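Local coordinates for metallophosphoesterase (Clostridium thermocellum, PDB 4J6O), which forms the calcineurin-like phosphatase component of bacterial Pnkp, a manganese-binding enzyme that probably removes 2',3' phosphates from RNA ends during Pnkp-Hen1 repair, at residues 61-66 with 203-208; 221-226 with 234-239; 14-19 with 149-154. All blocks are in the same frame, centred on the assembly; numbering follows the deposited sequence.

All three contacts join the same two mixed beta-sheets, which face each other as the central sandwich of the calcineurin-like fold. Strands 14-17, 59-62 and 232-238 belong to one sheet; strands 151-154, 203-206 and 220-222 belong to the other, and each interaction takes one segment from each. The centres of interactions 1 and 3 lie about 6 Å apart, and that of interaction 2 is about 8 Å from either. Along the chain, interactions 3 and 1 interleave (14-19, 61-66, 149-154, 203-208), while interaction 2 follows both. Asp-19 of interaction 3 and Asp-65 of interaction 1 bind the same manganese ion, so the loops after strands 14-17 and 59-62, neighbours in one sheet, supply ligands to the metal site.

Interaction 1: residues 61-66 with 203-208; sequences LFLGDL and LVVYGH. With MN (manganese (II) ion), chain J.
The methyls of Leu-63 pack mainly on the backbone of residues 205-207 in a small, buried contact between the two sheets of the sandwich, just where strands 59-62 and 203-206 run out into loops. The leucine does the reaching. Its CG lies anti to the carbonyl carbon (chi1 -63°), and the two branches divide the work: CD1 sits over the backbone, 3.4 Å from Tyr-206 C, while CD2 comes 3.8 Å from Val-205 O. CD1 also meets Val-205 CG1 at 4.4 Å. A beta carbon at Gly-207 would point at Leu-63, about 3.6 Å from CD1; its absence lets CD1 settle 3.8 Å from Gly-207 N. The Tyr-206 side chain starts away from this contact, and its ring meets Trp-194 edge-to-face. Gly-64 takes phi 87° and psi -165°, which would press a beta carbon against Leu-63 O, and turns the chain toward the metal in the Gly-Asp pair characteristic of this family. Asp-65 OD2 then binds manganese at 2.2 Å, alongside Asp-19 and His-21, while its OD1 accepts a hydrogen bond from His-96 N. Strand 14-17 adjoins the contact, Ile-16 touching both Leu-63 and Val-205, while helix 73-86 covers Phe-62 and Leu-66.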
ATOM      1  N   LEU A  61       3.460   0.180   8.527  1.00 18.95           N
ATOM      2  CA  LEU A  61       2.216  -0.307   7.910  1.00 17.48           C
ATOM      3  C   LEU A  61       2.220   0.105   6.453  1.00 19.02           C
ATOM      4  O   LEU A  61       2.222   1.295   6.167  1.00 18.54           O
ATOM      5  CB  LEU A  61       1.001   0.324   8.603  1.00 20.92           C
ATOM      6  CG  LEU A  61       0.886   0.076  10.102  1.00 22.64           C
ATOM      7  CD1 LEU A  61      -0.380   0.792  10.585  1.00 26.55           C
ATOM      8  CD2 LEU A  61       0.823  -1.406  10.451  1.00 24.90           C
ATOM      9  N   PHE A  62       2.270  -0.875   5.539  1.00 17.34           N
ATOM     10  CA  PHE A  62       2.306  -0.559   4.101  1.00 16.70           C
ATOM     11  C   PHE A  62       0.892  -0.551   3.602  1.00 18.00           C
ATOM     12  O   PHE A  62       0.130  -1.468   3.924  1.00 19.10           O
ATOM     13  CB  PHE A  62       3.117  -1.605   3.332  1.00 16.48           C
ATOM     14  CG  PHE A  62       4.616  -1.560   3.589  1.00 16.85           C
ATOM     15  CD1 PHE A  62       5.417  -0.599   2.985  1.00 18.18           C
ATOM     16  CD2 PHE A  62       5.230  -2.486   4.444  1.00 19.12           C
ATOM     17  CE1 PHE A  62       6.807  -0.567   3.231  1.00 18.93           C
ATOM     18  CE2 PHE A  62       6.632  -2.440   4.689  1.00 22.55           C
ATOM     19  CZ  PHE A  62       7.411  -1.479   4.074  1.00 20.80           C
ATOM     20  N   LEU A  63       0.582   0.436   2.753  1.00 15.71           N
ATOM     21  CA  LEU A  63      -0.785   0.622   2.236  1.00 15.70           C
ATOM     22  C   LEU A  63      -0.991  -0.108   0.920  1.00 20.68           C
ATOM     23  O   LEU A  63      -2.092  -0.038   0.310  1.00 21.46           O
ATOM     24  CB  LEU A  63      -1.127   2.085   2.116  1.00 16.11           C
ATOM     25  CG  LEU A  63      -1.136   2.857   3.425  1.00 17.00           C
ATOM     26  CD1 LEU A  63      -1.578   4.303   3.137  1.00 16.47           C
ATOM     27  CD2 LEU A  63      -2.129   2.199   4.380  1.00 20.97           C
ATOM     28  N   GLY A  64       0.018  -0.852   0.530  1.00 18.51           N
ATOM     29  CA  GLY A  64      -0.055  -1.701  -0.650  1.00 20.48           C
ATOM     30  C   GLY A  64       0.306  -0.976  -1.934  1.00 20.50           C
ATOM     31  O   GLY A  64       0.891   0.130  -1.908  1.00 18.58           O
ATOM     32  N   ASP A  65      -0.032  -1.572  -3.061  1.00 17.48           N
ATOM     33  CA  ASP A  65       0.426  -1.133  -4.407  1.00 16.91           C
ATOM     34  C   ASP A  65       1.958  -1.102  -4.406  1.00 18.40           C
ATOM     35  O   ASP A  65       2.608  -0.092  -4.698  1.00 19.43           O
ATOM     36  CB  ASP A  65      -0.178   0.198  -4.817  1.00 18.78           C
ATOM     37  CG  ASP A  65      -1.455   0.010  -5.689  1.00 23.92           C
ATOM     38  OD1 ASP A  65      -1.923  -1.135  -5.743  1.00 19.19           O
ATOM     39  OD2 ASP A  65      -1.973   0.972  -6.272  1.00 18.58           O
ATOM     40  N   LEU A  66       2.524  -2.245  -4.014  1.00 18.99           N
ATOM     41  CA  LEU A  66       3.999  -2.484  -4.011  1.00 18.72           C
ATOM     42  C   LEU A  66       4.544  -2.678  -5.411  1.00 21.32           C
ATOM     43  O   LEU A  66       5.707  -2.336  -5.681  1.00 20.94           O
ATOM     44  CB  LEU A  66       4.298  -3.764  -3.185  1.00 19.86           C
ATOM     45  CG  LEU A  66       3.705  -3.817  -1.798  1.00 22.23           C
ATOM     46  CD1 LEU A  66       4.152  -5.183  -1.198  1.00 25.15           C
ATOM     47  CD2 LEU A  66       4.175  -2.652  -0.928  1.00 18.72           C
ATOM     48  N   LEU A 203      -9.168   7.433  12.927  1.00 24.18           N
ATOM     49  CA  LEU A 203      -8.431   8.106  11.882  1.00 23.93           C
ATOM     50  C   LEU A 203      -8.165   7.083  10.770  1.00 24.28           C
ATOM     51  O   LEU A 203      -7.655   6.000  11.061  1.00 23.44           O
ATOM     52  CB  LEU A 203      -7.102   8.542  12.466  1.00 26.53           C
ATOM     53  CG  LEU A 203      -6.019   9.004  11.488  1.00 27.50           C
ATOM     54  CD1 LEU A 203      -6.435  10.282  10.799  1.00 34.00           C
ATOM     55  CD2 LEU A 203      -4.698   9.224  12.256  1.00 26.35           C
ATOM     56  N   VAL A 204      -8.490   7.407   9.505  1.00 22.99           N
ATOM     57  CA  VAL A 204      -8.236   6.458   8.424  1.00 21.16           C
ATOM     58  C   VAL A 204      -7.097   6.983   7.601  1.00 21.18           C
ATOM     59  O   VAL A 204      -7.196   8.059   7.020  1.00 19.96           O
ATOM     60  CB  VAL A 204      -9.469   6.293   7.473  1.00 24.76           C
ATOM     61  CG1 VAL A 204      -9.202   5.210   6.437  1.00 22.84           C
ATOM     62  CG2 VAL A 204     -10.736   6.022   8.310  1.00 23.23           C
ATOM     63  N   VAL A 205      -6.009   6.211   7.547  1.00 19.78           N
ATOM     64  CA  VAL A 205      -4.856   6.587   6.702  1.00 16.71           C
ATOM     65  C   VAL A 205      -4.899   5.622   5.513  1.00 17.53           C
ATOM     66  O   VAL A 205      -4.949   4.400   5.691  1.00 18.15           O
ATOM     67  CB  VAL A 205      -3.575   6.435   7.486  1.00 17.66           C
ATOM     68  CG1 VAL A 205      -2.379   6.871   6.659  1.00 19.95           C
ATOM     69  CG2 VAL A 205      -3.646   7.256   8.796  1.00 20.27           C
ATOM     70  N   TYR A 206      -4.888   6.184   4.313  1.00 16.80           N
ATOM     71  CA  TYR A 206      -5.086   5.396   3.110  1.00 15.03           C
ATOM     72  C   TYR A 206      -4.300   5.985   1.962  1.00 17.92           C
ATOM     73  O   TYR A 206      -3.624   7.008   2.151  1.00 17.72           O
ATOM     74  CB  TYR A 206      -6.619   5.279   2.797  1.00 15.69           C
ATOM     75  CG  TYR A 206      -7.258   6.582   2.348  1.00 19.96           C
ATOM     76  CD1 TYR A 206      -7.549   7.611   3.251  1.00 21.07           C
ATOM     77  CD2 TYR A 206      -7.617   6.736   1.024  1.00 20.58           C
ATOM     78  CE1 TYR A 206      -8.120   8.794   2.810  1.00 22.99           C
ATOM     79  CE2 TYR A 206      -8.191   7.908   0.557  1.00 23.48           C
ATOM     80  CZ  TYR A 206      -8.420   8.938   1.468  1.00 23.63           C
ATOM     81  OH  TYR A 206      -9.001  10.090   1.030  1.00 27.43           O
ATOM     82  N   GLY A 207      -4.340   5.332   0.792  1.00 17.69           N
ATOM     83  CA  GLY A 207      -3.515   5.767  -0.332  1.00 18.35           C
ATOM     84  C   GLY A 207      -4.252   5.458  -1.635  1.00 17.69           C
ATOM     85  O   GLY A 207      -3.860   4.516  -2.358  1.00 18.43           O
ATOM     86  N   HIS A 208      -5.304   6.218  -1.931  1.00 22.28           N
ATOM     87  CA  HIS A 208      -6.119   5.881  -3.081  1.00 20.70           C
ATOM     88  C   HIS A 208      -5.628   6.575  -4.327  1.00 21.05           C
ATOM     89  O   HIS A 208      -4.587   6.211  -4.846  1.00 22.45           O
ATOM     90  CB  HIS A 208      -7.617   6.183  -2.830  1.00 22.04           C
ATOM     91  CG  HIS A 208      -8.533   5.490  -3.794  1.00 26.28           C
ATOM     92  ND1 HIS A 208      -8.119   4.524  -4.686  1.00 28.52           N
ATOM     93  CD2 HIS A 208      -9.873   5.609  -3.947  1.00 25.25           C
ATOM     94  CE1 HIS A 208      -9.175   4.112  -5.398  1.00 26.24           C
ATOM     95  NE2 HIS A 208     -10.236   4.748  -4.958  1.00 29.05           N
TER
HETATM   96 MN    MN J 508      -1.302   2.964  -6.747  1.00 18.86          MN
HETATM   97  O   HOH W   1      -0.741   5.171  -7.128  1.00 20.73           O

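Interaction 2: residues 221-226 with 234-239; sequences INIDTG and TAYRYP
Thr-225 places OG1 between its backbone N and carbonyl carbon (chi1 42°), whereas Thr-234 holds OG1 beside its backbone N (chi1 -66°); the two side chains thus cross at about a right angle and their OG1 atoms come to 2.7 Å. This is consistent with a hydrogen bond from Thr-234 OG1, though that proton has another acceptor within reach. Thr-225 OG1 gives its own proton to Lys-232 O. The other branch of Thr-234, the methyl CG2, lies 4.0 Å from Ile-223 CB, so threonine serves both polar and apolar neighbours. Farther along, Ile-221 touches the Tyr-236 ring obliquely with both ends of its branched chain, CD1 at 3.8 Å and CG2 at 3.9 Å from Tyr-236 CE2. Ile-223 CG2 packs on Tyr-236 CB. These branched and aromatic groups join strands 220-222 and 232-238 across the sandwich. From Asn-222 onward two successive Asx turns lead the chain out of strand 220-222: Asn-222 OD1 accepts from Asp-224 N, and Asp-224 OD1 from Gly-226 N. Water 2 donates to Ile-223 O at 2.8 Å and accepts from Thr-234 N at 2.9 Å. Polar bonds thus gather at the Thr-225/Thr-234 end, while the isoleucines and Tyr-236 meet through hydrocarbon.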
ATOM      1  N   ILE A 221      -6.837  10.688   5.875  1.00 23.46           N
ATOM      2  CA  ILE A 221      -5.743  11.323   5.113  1.00 22.75           C
ATOM      3  C   ILE A 221      -5.232  10.379   4.042  1.00 20.86           C
ATOM      4  O   ILE A 221      -4.918   9.215   4.319  1.00 20.83           O
ATOM      5  CB  ILE A 221      -4.582  11.758   6.045  1.00 23.78           C
ATOM      6  CG1 ILE A 221      -3.455  12.444   5.226  1.00 24.72           C
ATOM      7  CG2 ILE A 221      -4.035  10.626   6.916  1.00 24.72           C
ATOM      8  CD1 ILE A 221      -2.427  13.141   6.104  1.00 31.74           C
ATOM      9  N   ASN A 222      -5.146  10.882   2.830  1.00 23.49           N
ATOM     10  CA  ASN A 222      -4.652  10.087   1.722  1.00 17.77           C
ATOM     11  C   ASN A 222      -3.175  10.452   1.587  1.00 19.53           C
ATOM     12  O   ASN A 222      -2.831  11.629   1.364  1.00 23.22           O
ATOM     13  CB  ASN A 222      -5.411  10.504   0.460  1.00 23.67           C
ATOM     14  CG  ASN A 222      -4.923   9.777  -0.807  1.00 22.13           C
ATOM     15  OD1 ASN A 222      -3.877   9.147  -0.808  1.00 22.61           O
ATOM     16  ND2 ASN A 222      -5.690   9.905  -1.904  1.00 24.46           N
ATOM     17  N   ILE A 223      -2.319   9.465   1.755  1.00 17.78           N
ATOM     18  CA  ILE A 223      -0.873   9.739   1.697  1.00 18.26           C
ATOM     19  C   ILE A 223      -0.164   9.198   0.436  1.00 16.39           C
ATOM     20  O   ILE A 223       1.065   9.077   0.397  1.00 18.68           O
ATOM     21  CB  ILE A 223      -0.150   9.191   2.958  1.00 16.68           C
ATOM     22  CG1 ILE A 223      -0.245   7.674   3.053  1.00 17.55           C
ATOM     23  CG2 ILE A 223      -0.685   9.879   4.236  1.00 23.18           C
ATOM     24  CD1 ILE A 223       0.722   7.106   4.162  1.00 18.99           C
ATOM     25  N   ASP A 224      -0.939   8.880  -0.609  1.00 19.47           N
ATOM     26  CA  ASP A 224      -0.291   8.546  -1.886  1.00 15.72           C
ATOM     27  C   ASP A 224       0.096   9.800  -2.646  1.00 21.09           C
ATOM     28  O   ASP A 224      -0.752  10.370  -3.344  1.00 21.29           O
ATOM     29  CB  ASP A 224      -1.239   7.698  -2.752  1.00 19.01           C
ATOM     30  CG  ASP A 224      -0.608   7.289  -4.074  1.00 21.69           C
ATOM     31  OD1 ASP A 224       0.571   7.612  -4.263  1.00 18.59           O
ATOM     32  OD2 ASP A 224      -1.291   6.612  -4.905  1.00 19.70           O
ATOM     33  N   THR A 225       1.364  10.195  -2.511  1.00 18.55           N
ATOM     34  CA  THR A 225       1.881  11.423  -3.116  1.00 19.88           C
ATOM     35  C   THR A 225       2.611  11.099  -4.400  1.00 20.90           C
ATOM     36  O   THR A 225       3.435  11.883  -4.858  1.00 21.70           O
ATOM     37  CB  THR A 225       2.754  12.163  -2.098  1.00 21.08           C
ATOM     38  OG1 THR A 225       3.595  11.232  -1.389  1.00 21.54           O
ATOM     39  CG2 THR A 225       1.812  12.839  -1.096  1.00 24.74           C
ATOM     40  N   GLY A 226       2.268   9.959  -5.006  1.00 18.81           N
ATOM     41  CA  GLY A 226       2.676   9.627  -6.364  1.00 21.63           C
ATOM     42  C   GLY A 226       4.169   9.539  -6.609  1.00 18.85           C
ATOM     43  O   GLY A 226       4.697  10.042  -7.604  1.00 21.41           O
ATOM     44  N   THR A 234       5.587   9.120   0.827  1.00 17.90           N
ATOM     45  CA  THR A 234       5.221   9.678   2.120  1.00 21.80           C
ATOM     46  C   THR A 234       5.024   8.599   3.186  1.00 21.45           C
ATOM     47  O   THR A 234       4.354   7.541   2.917  1.00 19.31           O
ATOM     48  CB  THR A 234       3.924  10.528   1.984  1.00 18.79           C
ATOM     49  OG1 THR A 234       4.232  11.663   1.172  1.00 22.89           O
ATOM     50  CG2 THR A 234       3.428  10.967   3.355  1.00 24.65           C
ATOM     51  N   ALA A 235       5.505   8.897   4.399  1.00 18.37           N
ATOM     52  CA  ALA A 235       5.114   8.110   5.580  1.00 20.89           C
ATOM     53  C   ALA A 235       4.353   9.003   6.520  1.00 20.58           C
ATOM     54  O   ALA A 235       4.686  10.192   6.658  1.00 22.29           O
ATOM     55  CB  ALA A 235       6.355   7.563   6.348  1.00 19.78           C
ATOM     56  N   TYR A 236       3.362   8.439   7.191  1.00 18.22           N
ATOM     57  CA  TYR A 236       2.611   9.130   8.219  1.00 20.86           C
ATOM     58  C   TYR A 236       2.958   8.466   9.537  1.00 20.10           C
ATOM     59  O   TYR A 236       2.790   7.239   9.706  1.00 20.67           O
ATOM     60  CB  TYR A 236       1.091   9.022   7.901  1.00 22.33           C
ATOM     61  CG  TYR A 236       0.169   9.736   8.878  1.00 24.17           C
ATOM     62  CD1 TYR A 236      -0.212   9.126  10.084  1.00 25.29           C
ATOM     63  CD2 TYR A 236      -0.384  10.957   8.564  1.00 31.50           C
ATOM     64  CE1 TYR A 236      -1.082   9.791  10.963  1.00 27.26           C
ATOM     65  CE2 TYR A 236      -1.262  11.609   9.418  1.00 31.07           C
ATOM     66  CZ  TYR A 236      -1.601  11.017  10.596  1.00 29.29           C
ATOM     67  OH  TYR A 236      -2.497  11.675  11.397  1.00 33.97           O
ATOM     68  N   ARG A 237       3.506   9.270  10.478  1.00 23.09           N
ATOM     69  CA  ARG A 237       3.944   8.706  11.735  1.00 22.67           C
ATOM     70  C   ARG A 237       2.781   8.809  12.711  1.00 20.73           C
ATOM     71  O   ARG A 237       2.156   9.855  12.858  1.00 25.65           O
ATOM     72  CB  ARG A 237       5.157   9.495  12.263  1.00 22.45           C
ATOM     73  CG  ARG A 237       6.197   9.621  11.217  1.00 23.29           C
ATOM     74  CD  ARG A 237       7.502  10.180  11.785  1.00 30.26           C
ATOM     75  NE  ARG A 237       8.216   9.245  12.633  1.00 29.75           N
ATOM     76  CZ  ARG A 237       8.573   9.526  13.904  1.00 58.15           C
ATOM     77  NH1 ARG A 237       8.241  10.677  14.499  1.00 38.28           N
ATOM     78  NH2 ARG A 237       9.254   8.645  14.610  1.00 34.76           N
ATOM     79  N   TYR A 238       2.433   7.672  13.279  1.00 23.58           N
ATOM     80  CA  TYR A 238       1.338   7.539  14.229  1.00 26.62           C
ATOM     81  C   TYR A 238       1.873   7.041  15.569  1.00 26.34           C
ATOM     82  O   TYR A 238       2.601   6.065  15.598  1.00 24.04           O
ATOM     83  CB  TYR A 238       0.359   6.501  13.674  1.00 22.12           C
ATOM     84  CG  TYR A 238      -0.851   6.294  14.558  1.00 24.61           C
ATOM     85  CD1 TYR A 238      -0.800   5.396  15.594  1.00 28.69           C
ATOM     86  CD2 TYR A 238      -2.030   7.020  14.357  1.00 26.95           C
ATOM     87  CE1 TYR A 238      -1.906   5.213  16.427  1.00 26.67           C
ATOM     88  CE2 TYR A 238      -3.146   6.830  15.169  1.00 27.55           C
ATOM     89  CZ  TYR A 238      -3.055   5.937  16.222  1.00 35.14           C
ATOM     90  OH  TYR A 238      -4.142   5.730  17.060  1.00 30.04           O
ATOM     91  N   PRO A 239       1.449   7.660  16.698  1.00 31.06           N
ATOM     92  CA  PRO A 239       0.390   8.659  16.854  1.00 28.54           C
ATOM     93  C   PRO A 239       0.844  10.091  16.765  1.00 31.98           C
ATOM     94  O   PRO A 239      -0.008  10.964  17.023  1.00 35.75           O
ATOM     95  CB  PRO A 239      -0.133   8.385  18.268  1.00 35.96           C
ATOM     96  CG  PRO A 239       1.115   7.975  18.983  1.00 34.02           C
ATOM     97  CD  PRO A 239       1.882   7.117  17.995  1.00 34.11           C
TER
HETATM   98  O   HOH W   2       3.401   7.877  -0.622  1.00 20.50           O

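Interaction 3: residues 14-19 with 149-154; sequences FDIIGD and GKLVVA. With MN (manganese (II) ion), chain J.
Ile-16 and Leu-151 reach toward each other tip to tip, their terminal methyls CD1 and CD1 meeting at 4.1 Å. Val-153 crosses Ile-16 obliquely instead: one of its methyls, CG1, touches both isoleucine branches, 3.9 Å from Ile-16 CD1 and 4.0 Å from Ile-16 CG2. Leu-151 uses its other branch on Phe-14, with CD2 coming obliquely to the ring at 3.6 Å from Phe-14 CD2. Leu-151 CG lies anti to the backbone N (chi1 171°), which carries both methyls across toward the opposing strand. Strands 14-17 and 151-154 belong to the two facing sheets of the calcineurin-like sandwich, and their axes pass 9.7 Å apart, inclined by 31°. No hydrogen bond links them; branched aliphatic residues and one phenylalanine are suited to filling such an interval. Lys-150 and Leu-151 form a classic beta bulge, both facing Leu-146 of strand 143-146, and Leu-146 also touches Phe-14 and Val-153. Within strand 14-17, Asp-15 makes a salt bridge with Arg-58. After Ile-17 the strand gives way to the Gly-Asp pair Gly-18 and Asp-19, and Asp-19 OD2 binds manganese at 2.2 Å, the ion also holding water 1.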
ATOM      1  N   PHE A  14       3.479   3.568  14.681  1.00 27.93           N
ATOM      2  CA  PHE A  14       3.515   3.012  13.318  1.00 25.63           C
ATOM      3  C   PHE A  14       4.007   4.077  12.382  1.00 23.01           C
ATOM      4  O   PHE A  14       3.787   5.262  12.608  1.00 28.13           O
ATOM      5  CB  PHE A  14       2.103   2.660  12.818  1.00 24.45           C
ATOM      6  CG  PHE A  14       1.393   1.666  13.663  1.00 23.67           C
ATOM      7  CD1 PHE A  14       1.826   0.363  13.714  1.00 23.71           C
ATOM      8  CD2 PHE A  14       0.267   2.040  14.407  1.00 27.18           C
ATOM      9  CE1 PHE A  14       1.149  -0.569  14.480  1.00 32.00           C
ATOM     10  CE2 PHE A  14      -0.432   1.116  15.144  1.00 28.43           C
ATOM     11  CZ  PHE A  14       0.015  -0.184  15.223  1.00 28.22           C
ATOM     12  N   ASP A  15       4.687   3.651  11.323  1.00 25.28           N
ATOM     13  CA  ASP A  15       5.003   4.546  10.220  1.00 21.51           C
ATOM     14  C   ASP A  15       4.314   3.967   9.023  1.00 17.78           C
ATOM     15  O   ASP A  15       4.551   2.802   8.663  1.00 20.03           O
ATOM     16  CB  ASP A  15       6.509   4.629  10.046  1.00 23.60           C
ATOM     17  CG  ASP A  15       7.167   5.248  11.266  1.00 25.89           C
ATOM     18  OD1 ASP A  15       6.732   6.329  11.682  1.00 24.45           O
ATOM     19  OD2 ASP A  15       8.093   4.628  11.804  1.00 27.35           O
ATOM     20  N   ILE A  16       3.376   4.745   8.508  1.00 17.88           N
ATOM     21  CA  ILE A  16       2.410   4.244   7.509  1.00 18.37           C
ATOM     22  C   ILE A  16       2.821   4.772   6.142  1.00 16.17           C
ATOM     23  O   ILE A  16       3.020   5.978   5.987  1.00 17.91           O
ATOM     24  CB  ILE A  16       0.983   4.722   7.849  1.00 17.00           C
ATOM     25  CG1 ILE A  16       0.616   4.343   9.294  1.00 24.41           C
ATOM     26  CG2 ILE A  16      -0.029   4.104   6.849  1.00 16.92           C
ATOM     27  CD1 ILE A  16      -0.661   4.971   9.761  1.00 23.10           C
ATOM     28  N   ILE A  17       3.040   3.877   5.168  1.00 16.70           N
ATOM     29  CA  ILE A  17       3.745   4.297   3.926  1.00 16.20           C
ATOM     30  C   ILE A  17       2.788   4.061   2.734  1.00 17.47           C
ATOM     31  O   ILE A  17       2.163   2.995   2.620  1.00 17.52           O
ATOM     32  CB  ILE A  17       5.035   3.495   3.734  1.00 16.35           C
ATOM     33  CG1 ILE A  17       6.042   3.906   4.841  1.00 19.77           C
ATOM     34  CG2 ILE A  17       5.698   3.820   2.393  1.00 18.87           C
ATOM     35  CD1 ILE A  17       7.331   3.166   4.858  1.00 23.29           C
ATOM     36  N   GLY A  18       2.714   5.051   1.840  1.00 17.49           N
ATOM     37  CA  GLY A  18       1.822   4.981   0.678  1.00 17.51           C
ATOM     38  C   GLY A  18       2.413   4.180  -0.475  1.00 15.15           C
ATOM     39  O   GLY A  18       3.366   3.429  -0.335  1.00 19.59           O
ATOM     40  N   ASP A  19       1.769   4.305  -1.643  1.00 16.18           N
ATOM     41  CA  ASP A  19       2.101   3.424  -2.764  1.00 13.20           C
ATOM     42  C   ASP A  19       3.560   3.535  -3.186  1.00 15.52           C
ATOM     43  O   ASP A  19       4.054   4.622  -3.527  1.00 18.49           O
ATOM     44  CB  ASP A  19       1.269   3.838  -3.978  1.00 15.10           C
ATOM     45  CG  ASP A  19      -0.199   3.879  -3.717  1.00 19.80           C
ATOM     46  OD1 ASP A  19      -0.716   4.414  -2.692  1.00 18.52           O
ATOM     47  OD2 ASP A  19      -0.922   3.409  -4.665  1.00 18.67           O
ATOM     48  N   GLY A 149      -9.159   0.690  18.062  1.00 28.17           N
ATOM     49  CA  GLY A 149     -10.083   1.305  17.121  1.00 31.60           C
ATOM     50  C   GLY A 149      -9.811   2.769  16.807  1.00 34.93           C
ATOM     51  O   GLY A 149     -10.638   3.441  16.206  1.00 29.75           O
ATOM     52  N   LYS A 150      -8.635   3.276  17.157  1.00 27.96           N
ATOM     53  CA  LYS A 150      -8.348   4.665  16.900  1.00 23.06           C
ATOM     54  C   LYS A 150      -7.737   4.898  15.513  1.00 26.60           C
ATOM     55  O   LYS A 150      -7.664   6.037  15.027  1.00 27.94           O
ATOM     56  CB  LYS A 150      -7.358   5.196  17.958  1.00 25.32           C
ATOM     57  CG  LYS A 150      -8.016   5.348  19.292  1.00 28.72           C
ATOM     58  CD  LYS A 150      -6.939   5.507  20.375  1.00 29.76           C
ATOM     59  CE  LYS A 150      -7.564   5.502  21.786  1.00 29.95           C
ATOM     60  NZ  LYS A 150      -6.464   5.354  22.857  1.00 32.37           N
ATOM     61  N   LEU A 151      -7.334   3.812  14.852  1.00 25.50           N
ATOM     62  CA  LEU A 151      -6.655   3.942  13.579  1.00 23.81           C
ATOM     63  C   LEU A 151      -7.156   2.851  12.669  1.00 21.82           C
ATOM     64  O   LEU A 151      -7.270   1.704  13.108  1.00 23.43           O
ATOM     65  CB  LEU A 151      -5.148   3.802  13.806  1.00 21.25           C
ATOM     66  CG  LEU A 151      -4.218   3.701  12.556  1.00 22.54           C
ATOM     67  CD1 LEU A 151      -4.261   4.969  11.709  1.00 21.25           C
ATOM     68  CD2 LEU A 151      -2.760   3.248  12.963  1.00 22.09           C
ATOM     69  N   VAL A 152      -7.433   3.202  11.420  1.00 20.58           N
ATOM     70  CA  VAL A 152      -7.750   2.185  10.376  1.00 19.31           C
ATOM     71  C   VAL A 152      -6.800   2.450   9.222  1.00 20.67           C
ATOM     72  O   VAL A 152      -6.633   3.596   8.809  1.00 20.57           O
ATOM     73  CB  VAL A 152      -9.200   2.341   9.942  1.00 23.66           C
ATOM     74  CG1 VAL A 152      -9.508   1.468   8.708  1.00 24.34           C
ATOM     75  CG2 VAL A 152     -10.182   1.918  11.109  1.00 25.93           C
ATOM     76  N   VAL A 153      -6.237   1.390   8.657  1.00 19.80           N
ATOM     77  CA  VAL A 153      -5.434   1.519   7.428  1.00 20.79           C
ATOM     78  C   VAL A 153      -6.064   0.631   6.375  1.00 19.42           C
ATOM     79  O   VAL A 153      -6.484  -0.497   6.650  1.00 19.56           O
ATOM     80  CB  VAL A 153      -3.930   1.183   7.601  1.00 18.75           C
ATOM     81  CG1 VAL A 153      -3.215   2.273   8.482  1.00 19.40           C
ATOM     82  CG2 VAL A 153      -3.679  -0.239   8.130  1.00 20.60           C
ATOM     83  N   ALA A 154      -6.118   1.159   5.152  1.00 20.37           N
ATOM     84  CA  ALA A 154      -6.685   0.460   3.991  1.00 19.41           C
ATOM     85  C   ALA A 154      -6.159   1.134   2.764  1.00 19.40           C
ATOM     86  O   ALA A 154      -5.795   2.332   2.826  1.00 20.66           O
ATOM     87  CB  ALA A 154      -8.230   0.538   3.988  1.00 22.29           C
TER
HETATM   88 MN    MN J 508      -1.302   2.964  -6.747  1.00 18.86          MN
HETATM   89  O   HOH W   1      -0.741   5.171  -7.128  1.00 20.73           O